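Local coordinates for protein Pgp2 (Campylobacter jejuni subsp. jejuni, PDB 6XJ6) that probably trims peptidoglycan as an LD-carboxypeptidase of the YkuD family, and directs helical cell shape by binding peptidoglycan in a pocket on its accessory NTF2 domain, at residues V27-T32 with F157-E162; K232-N237 with Y255-T260. All blocks are in the same frame, centred on the assembly; numbering follows the deposited sequence.

Contact 1. Residues V27-T32 with F157-E162; sequences VAIVLT and FVMTEE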
loop_
_atom_site.group_PDB
_atom_site.type_symbol
_atom_site.label_atom_id
_atom_site.label_comp_id
_atom_site.label_asym_id
_atom_site.label_seq_id
_atom_site.Cartn_x
_atom_site.Cartn_y
_atom_site.Cartn_z
ATOM N N VAL A 27 -11.636 -5.618 5.156
ATOM C CA VAL A 27 -10.381 -6.096 4.595
ATOM C C VAL A 27 -9.679 -6.944 5.646
ATOM O O VAL A 27 -10.038 -6.949 6.824
ATOM C CB VAL A 27 -9.449 -4.945 4.131
ATOM C CG1 VAL A 27 -10.145 -4.043 3.125
ATOM C CG2 VAL A 27 -8.944 -4.127 5.317
ATOM N N ALA A 28 -8.661 -7.662 5.201
ATOM C CA ALA A 28 -7.716 -8.309 6.090
ATOM C C ALA A 28 -6.341 -7.715 5.834
ATOM O O ALA A 28 -6.004 -7.367 4.697
ATOM C CB ALA A 28 -7.663 -9.819 5.856
ATOM N N ILE A 29 -5.552 -7.602 6.897
ATOM C CA ILE A 29 -4.188 -7.094 6.808
ATOM C C ILE A 29 -3.245 -8.163 7.339
ATOM O O ILE A 29 -3.353 -8.567 8.502
ATOM C CB ILE A 29 -4.005 -5.785 7.587
ATOM C CG1 ILE A 29 -4.997 -4.718 7.104
ATOM C CG2 ILE A 29 -2.570 -5.299 7.444
ATOM C CD1 ILE A 29 -6.184 -4.555 8.016
ATOM N N VAL A 30 -2.317 -8.606 6.493
ATOM C CA VAL A 30 -1.257 -9.530 6.878
ATOM C C VAL A 30 -0.077 -8.667 7.313
ATOM O O VAL A 30 0.587 -8.043 6.480
ATOM C CB VAL A 30 -0.865 -10.431 5.699
ATOM C CG1 VAL A 30 0.258 -11.383 6.082
ATOM C CG2 VAL A 30 -2.072 -11.202 5.197
ATOM N N LEU A 31 0.174 -8.623 8.616
ATOM C CA LEU A 31 1.203 -7.775 9.202
ATOM C C LEU A 31 2.387 -8.650 9.590
ATOM O O LEU A 31 2.254 -9.540 10.438
ATOM C CB LEU A 31 0.656 -7.038 10.428
ATOM C CG LEU A 31 1.628 -6.148 11.212
ATOM C CD1 LEU A 31 2.104 -4.993 10.341
ATOM C CD2 LEU A 31 1.001 -5.640 12.518
ATOM N N THR A 32 3.537 -8.397 8.966
ATOM C CA THR A 32 4.773 -9.107 9.260
ATOM C C THR A 32 5.809 -8.116 9.769
ATOM O O THR A 32 5.965 -7.028 9.208
ATOM C CB THR A 32 5.321 -9.787 7.989
ATOM O OG1 THR A 32 4.349 -10.695 7.466
ATOM C CG2 THR A 32 6.596 -10.563 8.281
ATOM N N PHE A 157 -4.520 -7.200 2.256
ATOM C CA PHE A 157 -3.328 -6.383 2.130
ATOM C C PHE A 157 -2.172 -6.991 2.912
ATOM O O PHE A 157 -2.352 -7.812 3.819
ATOM C CB PHE A 157 -3.613 -4.961 2.623
ATOM C CG PHE A 157 -4.607 -4.240 1.785
ATOM C CD1 PHE A 157 -4.308 -3.908 0.477
ATOM C CD2 PHE A 157 -5.854 -3.899 2.287
ATOM C CE1 PHE A 157 -5.225 -3.252 -0.311
ATOM C CE2 PHE A 157 -6.771 -3.235 1.502
ATOM C CZ PHE A 157 -6.466 -2.915 0.204
ATOM N N VAL A 158 -0.967 -6.559 2.545
ATOM C CA VAL A 158 0.280 -7.064 3.095
ATOM C C VAL A 158 1.049 -5.860 3.606
ATOM O O VAL A 158 1.381 -4.958 2.830
ATOM C CB VAL A 158 1.088 -7.809 2.021
ATOM C CG1 VAL A 158 2.503 -8.148 2.490
ATOM C CG2 VAL A 158 0.334 -9.057 1.601
ATOM N N MET A 159 1.323 -5.844 4.901
ATOM C CA MET A 159 2.022 -4.747 5.549
ATOM C C MET A 159 3.247 -5.359 6.208
ATOM O O MET A 159 3.121 -6.171 7.127
ATOM C CB MET A 159 1.097 -4.086 6.570
ATOM C CG MET A 159 1.720 -2.950 7.335
ATOM S SD MET A 159 0.486 -2.146 8.367
ATOM C CE MET A 159 1.537 -1.120 9.383
ATOM N N THR A 160 4.430 -5.011 5.710
ATOM C CA THR A 160 5.671 -5.597 6.192
ATOM C C THR A 160 6.564 -4.517 6.777
ATOM O O THR A 160 6.940 -3.566 6.079
ATOM C CB THR A 160 6.377 -6.364 5.084
ATOM O OG1 THR A 160 5.470 -7.362 4.600
ATOM C CG2 THR A 160 7.640 -7.026 5.608
ATOM N N GLU A 161 6.878 -4.672 8.056
ATOM C CA GLU A 161 7.752 -3.793 8.813
ATOM C C GLU A 161 9.154 -4.378 8.877
ATOM O O GLU A 161 9.343 -5.598 8.893
ATOM C CB GLU A 161 7.252 -3.666 10.255
ATOM C CG GLU A 161 5.864 -3.125 10.385
ATOM C CD GLU A 161 5.330 -3.188 11.799
ATOM O OE1 GLU A 161 5.709 -4.098 12.571
ATOM O OE2 GLU A 161 4.498 -2.322 12.141
ATOM N N GLU A 162 10.145 -3.492 8.964
ATOM C CA GLU A 162 11.516 -3.936 9.178
ATOM C C GLU A 162 11.779 -4.189 10.656
ATOM O O GLU A 162 12.188 -5.285 11.050
ATOM C CB GLU A 162 12.488 -2.880 8.655
ATOM C CG GLU A 162 13.951 -3.224 8.815
ATOM C CD GLU A 162 14.452 -4.212 7.790
ATOM O OE1 GLU A 162 15.632 -4.596 7.905
ATOM O OE2 GLU A 162 13.673 -4.591 6.897
HETATM O O HOH W 1 3.258 -8.990 5.661
#
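Val27-Thr32 and Phe157-Glu161 are neighbouring parallel strands of the mixed sheet in the L,D-transpeptidase (YkuD) catalytic domain. Five backbone hydrogen bonds join them, from Phe157 N to Ala28 O (2.9 Å) at one end to Glu161 N to Thr32 O (2.8 Å) at the other; CA-H...O contacts fill in between, as at Leu31 CA and Met159 O (3.2 Å).

The side chains divide between two faces. On one, Leu31 and Met159 run side by side: with Met159 CG anti to the backbone N (chi1 179°) and the rest extended, Met159 CG comes 3.7 Å from Leu31 CD1, with SD and CE following past the same methyl. Unbranched and flexible, methionine can run its extended chain alongside this methyl. Ile29 CG2 touches Met159 CB, and Val27 CG1 meets Phe157 CE2 obliquely (3.8 Å). The Glu161 chain passes Leu31 CD1 as well, its carboxylate held by a salt bridge to Arg167. The other face carries Val30, Val158 and two threonines, beta-branched residues that favour extended backbone.

Threonine combines that shape with a polar end that a shared water satisfies: the water lies 2.7 Å from Thr32 OG1 and 2.9 Å from Thr160 OG1, and donates to the backbone carbonyl Val30 O.

Contact 2. Residues K232-N237 with Y255-T260; sequences KFSDIN and YEDYYT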
loop_
_atom_site.group_PDB
_atom_site.type_symbol
_atom_site.label_atom_id
_atom_site.label_comp_id
_atom_site.label_asym_id
_atom_site.label_seq_id
_atom_site.Cartn_x
_atom_site.Cartn_y
_atom_site.Cartn_z
ATOM N N LYS A 232 -15.771 11.762 -9.185
ATOM C CA LYS A 232 -16.143 11.233 -7.880
ATOM C C LYS A 232 -15.139 10.179 -7.439
ATOM O O LYS A 232 -14.712 9.343 -8.242
ATOM C CB LYS A 232 -17.538 10.601 -7.925
ATOM C CG LYS A 232 -18.671 11.598 -7.750
ATOM C CD LYS A 232 -20.025 10.942 -7.978
ATOM C CE LYS A 232 -20.470 11.062 -9.428
ATOM N NZ LYS A 232 -21.245 9.873 -9.880
ATOM N N PHE A 233 -14.762 10.226 -6.162
ATOM C CA PHE A 233 -13.912 9.216 -5.551
ATOM C C PHE A 233 -14.773 8.290 -4.705
ATOM O O PHE A 233 -15.704 8.738 -4.024
ATOM C CB PHE A 233 -12.845 9.840 -4.648
ATOM C CG PHE A 233 -11.792 10.633 -5.371
ATOM C CD1 PHE A 233 -11.742 10.688 -6.755
ATOM C CD2 PHE A 233 -10.831 11.323 -4.644
ATOM C CE1 PHE A 233 -10.748 11.419 -7.398
ATOM C CE2 PHE A 233 -9.845 12.054 -5.281
ATOM C CZ PHE A 233 -9.806 12.107 -6.655
ATOM N N SER A 234 -14.467 6.997 -4.752
ATOM C CA SER A 234 -15.164 6.032 -3.916
ATOM C C SER A 234 -14.199 4.924 -3.521
ATOM O O SER A 234 -13.081 4.830 -4.035
ATOM C CB SER A 234 -16.406 5.469 -4.615
ATOM O OG SER A 234 -16.061 4.722 -5.760
ATOM N N ASP A 235 -14.639 4.095 -2.579
ATOM C CA ASP A 235 -13.866 2.949 -2.097
ATOM C C ASP A 235 -12.471 3.373 -1.631
ATOM O O ASP A 235 -11.459 2.779 -1.997
ATOM C CB ASP A 235 -13.791 1.849 -3.160
ATOM C CG ASP A 235 -13.292 0.521 -2.606
ATOM O OD1 ASP A 235 -13.470 0.261 -1.397
ATOM O OD2 ASP A 235 -12.717 -0.268 -3.386
ATOM N N ILE A 236 -12.417 4.412 -0.805
ATOM C CA ILE A 236 -11.134 4.961 -0.377
ATOM C C ILE A 236 -10.551 4.108 0.740
ATOM O O ILE A 236 -11.199 3.872 1.769
ATOM C CB ILE A 236 -11.280 6.421 0.068
ATOM C CG1 ILE A 236 -11.794 7.279 -1.091
ATOM C CG2 ILE A 236 -9.929 6.965 0.549
ATOM C CD1 ILE A 236 -12.270 8.650 -0.647
ATOM N N ASN A 237 -9.314 3.650 0.532
ATOM C CA ASN A 237 -8.540 2.931 1.534
ATOM C C ASN A 237 -7.251 3.697 1.764
ATOM O O ASN A 237 -6.519 3.976 0.808
ATOM C CB ASN A 237 -8.166 1.536 1.045
ATOM C CG ASN A 237 -9.360 0.638 0.845
ATOM O OD1 ASN A 237 -10.337 0.714 1.592
ATOM N ND2 ASN A 237 -9.279 -0.247 -0.142
ATOM N N TYR A 255 -11.325 4.388 -6.189
ATOM C CA TYR A 255 -11.872 4.366 -7.536
ATOM C C TYR A 255 -12.170 5.789 -7.972
ATOM O O TYR A 255 -12.692 6.597 -7.195
ATOM C CB TYR A 255 -13.180 3.573 -7.591
ATOM C CG TYR A 255 -13.047 2.075 -7.477
ATOM C CD1 TYR A 255 -13.706 1.376 -6.474
ATOM C CD2 TYR A 255 -12.284 1.352 -8.385
ATOM C CE1 TYR A 255 -13.599 0.003 -6.369
ATOM C CE2 TYR A 255 -12.172 -0.023 -8.286
ATOM C CZ TYR A 255 -12.829 -0.690 -7.278
ATOM O OH TYR A 255 -12.718 -2.060 -7.184
ATOM N N GLU A 256 -11.854 6.083 -9.223
ATOM C CA GLU A 256 -12.141 7.364 -9.845
ATOM C C GLU A 256 -13.305 7.135 -10.794
ATOM O O GLU A 256 -13.193 6.332 -11.723
ATOM C CB GLU A 256 -10.911 7.830 -10.620
ATOM C CG GLU A 256 -10.959 9.251 -11.097
ATOM C CD GLU A 256 -9.583 9.758 -11.472
ATOM O OE1 GLU A 256 -9.165 9.543 -12.629
ATOM O OE2 GLU A 256 -8.908 10.345 -10.599
ATOM N N ASP A 257 -14.424 7.816 -10.547
ATOM C CA ASP A 257 -15.653 7.607 -11.298
ATOM C C ASP A 257 -16.013 8.876 -12.053
ATOM O O ASP A 257 -15.887 9.985 -11.525
ATOM C CB ASP A 257 -16.817 7.220 -10.369
ATOM C CG ASP A 257 -16.601 5.881 -9.680
ATOM O OD1 ASP A 257 -16.130 4.933 -10.343
ATOM O OD2 ASP A 257 -16.904 5.779 -8.472
ATOM N N TYR A 258 -16.473 8.707 -13.290
ATOM C CA TYR A 258 -16.830 9.840 -14.131
ATOM C C TYR A 258 -17.896 9.389 -15.114
ATOM O O TYR A 258 -17.761 8.331 -15.736
ATOM C CB TYR A 258 -15.606 10.362 -14.891
ATOM N N TYR A 259 -18.952 10.184 -15.240
ATOM C CA TYR A 259 -20.037 9.901 -16.166
ATOM C C TYR A 259 -19.786 10.641 -17.470
ATOM O O TYR A 259 -19.425 11.823 -17.462
ATOM C CB TYR A 259 -21.378 10.337 -15.574
ATOM N N THR A 260 -19.961 9.937 -18.583
ATOM C CA THR A 260 -19.957 10.532 -19.909
ATOM C C THR A 260 -21.320 10.289 -20.540
ATOM O O THR A 260 -22.029 9.344 -20.183
ATOM C CB THR A 260 -18.852 9.921 -20.786
ATOM O OG1 THR A 260 -17.597 10.001 -20.100
ATOM C CG2 THR A 260 -18.742 10.657 -22.120
#
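In the NTF2-like domain, strands 232-240 and 249-260 form an antiparallel beta hairpin, and Lys232-Ser234 pairs with Tyr255-Asp257 far from its turn. Lys232 with Asp257 and Ser234 with Tyr255 are hydrogen-bonded pairs, each closed by two backbone bonds, such as Asp257 N to Lys232 O (2.8 Å) and Tyr255 N to Ser234 O (2.8 Å). Phe233 and Glu256 form the non-hydrogen-bonded pair between them.

Ser234 and Asp257 add a side-chain bond on the face they share with Lys232 and Tyr255. With chi1 at 65°, Ser234 OG lies between its backbone N and carbonyl carbon and donates to Asp257 OD2 (3.0 Å), arriving on the syn side, 23° out of the carboxylate plane. Serine is short enough for its hydroxyl to reach Asp257 while lying at the edge of the Tyr255 ring, near its plane. Asp257 OD1 makes a salt bridge to Arg266, so the two carboxylate oxygens tie three strands together.

At the corner, Asp235 crosses Tyr255 obliquely, carboxylate and ring planes 29° apart. Asp235 CB lies 3.3 Å from Tyr255 CD1 and Asp235 OD2 3.1 Å from Tyr255 CE1, close packing against ring C-H groups. On the other face, Phe233 CE1 and Glu256 OE2 are 3.8 Å apart.

There the apolar ring of Phe233 packs on Leu180, Trp183 and Lys184 of helix 170-188; strand 263-275 flanks 249-260, and its Arg266 makes a cation-pi contact with Tyr255.

Contact 1 is buried within the catalytic domain, whereas contact 2 lies nearer the surface of the NTF2-like domain. They share no strand: a parallel pair distant in sequence forms one, a local antiparallel hairpin the other. Apolar packing and a water held by hydroxyls mark the first; in the second, carboxylates, a serine and aromatic rings meet at a partly exposed sheet. Their centres are 25 Å apart, yet the two domains touch where Phe157 CZ packs 3.9 Å from Asn237 ND2, beyond the corner at Asp235. Separately, Asn237 OD1 accepts from Asp24 N, next to strand 22-23, which pairs with strand 232-240.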